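Local coordinates for SusD-like carbohydrate binding protein BF1063 (Bacteroides fragilis NCTC 9343, PDB 3I4G) that probably binds carbohydrate at the cell surface, as a SusD-family protein of the outer membrane, at residues A234-L239 and M362-E367. Residues are numbered along the deposited sequence; the frame is centred on the assembly and turned at random.
Sequences ANYQEL and MRKYFE. With EDO (1,2-ethanediol), chain C.
Y236 and K364 reach each other because both set CG anti to the backbone N (chi1 -176° in Y236), and K364 then bends at chi3 (-79°), which carries its ammonium to the phenol. The two side chains cross at about a right angle, and K364 NZ donates to Y236 OH over 2.8 Å. K364 CE comes within 3.8 Å of Y236 CE2. Tyrosine suits the place by joining a broad apolar ring, which also touches helix 317-322, to a hydroxyl that can bond twice; its second partner is E447 O. Lysine offers a long aliphatic stem and a charged tip with several hydrogens: NZ also pairs with E451 and donates to A449 O, so the buried charge is probably well compensated. Within the SusD-family fold, the contact joins the loop following helix 214-227 to a type II beta turn, R363 to F366, after strand 360-362. Y365 takes the positive phi (85°) of the turn's third position, which glycine adopts most easily; the closing F366 N to R363 O bond is weak. K364 CG lies 3.7 Å above the Y365 ring plane, toward the rim. Water 1 bridges the backbones, donating to Q237 O and accepting from Y365 N. Q237 NE2 lies 4.0 Å from R363 CD, a loose contact with that one methylene, amide and guanidinium planes nearly perpendicular. Long polar chains suit this partly exposed flank: stems can pack while R363 NH1 forms a salt bridge with E368 and bonds I329 O. N235, a short amide, shapes its loop through an Asx motif, OD1 accepting from E238 N at 2.9 Å.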
# COMPACT_ATOMS: atom_id res chain seq x y z
N ALA A 234 -6.92 15.69 11.76
CA ALA A 234 -6.49 17.01 11.29
C ALA A 234 -5.12 16.99 10.61
O ALA A 234 -4.91 17.66 9.61
CB ALA A 234 -6.48 18.01 12.44
N ASN A 235 -4.22 16.19 11.17
CA ASN A 235 -2.85 16.12 10.70
C ASN A 235 -2.56 14.90 9.81
O ASN A 235 -2.70 13.77 10.26
CB ASN A 235 -1.87 16.18 11.88
CG ASN A 235 -0.46 16.47 11.42
OD1 ASN A 235 0.24 15.63 10.88
ND2 ASN A 235 -0.06 17.73 11.56
N TYR A 236 -2.16 15.15 8.58
CA TYR A 236 -1.88 14.10 7.60
C TYR A 236 -0.61 13.34 7.95
O TYR A 236 -0.62 12.12 7.99
CB TYR A 236 -1.74 14.71 6.21
CG TYR A 236 -1.54 13.77 5.04
CD1 TYR A 236 -2.61 13.24 4.38
CD2 TYR A 236 -0.27 13.53 4.53
CE1 TYR A 236 -2.45 12.45 3.26
CE2 TYR A 236 -0.07 12.75 3.41
CZ TYR A 236 -1.18 12.21 2.78
OH TYR A 236 -0.99 11.43 1.65
N GLN A 237 0.48 14.06 8.19
CA GLN A 237 1.78 13.42 8.47
C GLN A 237 1.73 12.45 9.64
O GLN A 237 2.34 11.37 9.61
CB GLN A 237 2.87 14.46 8.73
CG GLN A 237 3.22 15.31 7.53
CD GLN A 237 4.35 16.23 7.84
OE1 GLN A 237 4.14 17.30 8.45
NE2 GLN A 237 5.54 15.89 7.37
N GLU A 238 0.99 12.84 10.67
CA GLU A 238 0.92 12.08 11.92
C GLU A 238 0.17 10.78 11.80
O GLU A 238 0.30 9.94 12.68
CB GLU A 238 0.33 12.97 13.06
CG GLU A 238 1.39 13.97 13.54
CD GLU A 238 0.89 14.97 14.56
OE1 GLU A 238 -0.28 14.94 14.92
OE2 GLU A 238 1.72 15.81 15.00
N LEU A 239 -0.55 10.58 10.72
CA LEU A 239 -1.15 9.27 10.44
C LEU A 239 -0.11 8.18 10.28
O LEU A 239 -0.44 7.01 10.48
CB LEU A 239 -1.95 9.32 9.14
CG LEU A 239 -3.19 10.21 9.14
CD1 LEU A 239 -3.70 10.35 7.70
CD2 LEU A 239 -4.26 9.66 10.09
N MSE A 362 11.13 9.36 -0.20
CA MSE A 362 9.88 9.32 0.55
C MSE A 362 10.03 9.95 1.92
O MSE A 362 10.85 9.55 2.72
CB MSE A 362 9.39 7.87 0.71
CG MSE A 362 8.08 7.74 1.49
SE MSE A 362 7.44 5.90 1.51
CE MSE A 362 8.68 5.26 2.73
N ARG A 363 9.18 10.93 2.20
CA ARG A 363 9.09 11.57 3.53
C ARG A 363 8.09 10.84 4.43
O ARG A 363 8.27 10.77 5.65
CB ARG A 363 8.69 13.05 3.40
CG ARG A 363 8.88 13.83 4.68
CD ARG A 363 8.35 15.24 4.63
NE ARG A 363 9.07 16.16 3.76
CZ ARG A 363 10.13 16.88 4.13
NH1 ARG A 363 10.69 16.71 5.31
NH2 ARG A 363 10.67 17.73 3.28
N LYS A 364 7.02 10.32 3.84
CA LYS A 364 5.97 9.61 4.58
C LYS A 364 6.58 8.49 5.40
O LYS A 364 7.51 7.83 4.94
CB LYS A 364 4.92 9.08 3.63
CG LYS A 364 3.68 8.50 4.29
CD LYS A 364 2.56 8.19 3.30
CE LYS A 364 1.77 9.46 2.87
NZ LYS A 364 0.67 9.18 1.90
N TYR A 365 6.03 8.30 6.61
CA TYR A 365 6.36 7.25 7.59
C TYR A 365 7.55 7.57 8.50
O TYR A 365 7.84 6.79 9.40
CB TYR A 365 6.59 5.89 6.91
CG TYR A 365 5.44 5.35 6.12
CD1 TYR A 365 4.29 4.86 6.74
CD2 TYR A 365 5.50 5.28 4.73
CE1 TYR A 365 3.23 4.37 6.01
CE2 TYR A 365 4.43 4.81 4.00
CZ TYR A 365 3.31 4.33 4.63
OH TYR A 365 2.29 3.82 3.89
N PHE A 366 8.19 8.72 8.29
CA PHE A 366 9.38 9.10 9.09
C PHE A 366 9.10 10.27 10.00
O PHE A 366 8.92 11.39 9.55
CB PHE A 366 10.58 9.37 8.16
CG PHE A 366 10.92 8.18 7.28
CD1 PHE A 366 11.24 6.94 7.84
CD2 PHE A 366 10.89 8.26 5.93
CE1 PHE A 366 11.49 5.84 7.05
CE2 PHE A 366 11.15 7.15 5.14
CZ PHE A 366 11.46 5.95 5.69
N GLU A 367 9.02 9.97 11.31
CA GLU A 367 8.76 10.96 12.35
C GLU A 367 10.05 11.70 12.60
O GLU A 367 10.80 11.34 13.52
CB GLU A 367 8.20 10.23 13.58
CG GLU A 367 7.80 11.13 14.74
CD GLU A 367 7.21 10.35 15.92
OE1 GLU A 367 6.52 9.33 15.75
OE2 GLU A 367 7.44 10.78 17.06
C1 EDO C . 10.72 5.26 11.99
O1 EDO C . 10.01 4.08 11.56
C2 EDO C . 9.64 6.28 12.33
O2 EDO C . 10.19 7.58 12.22
O HOH W 1 4.25 10.90 7.39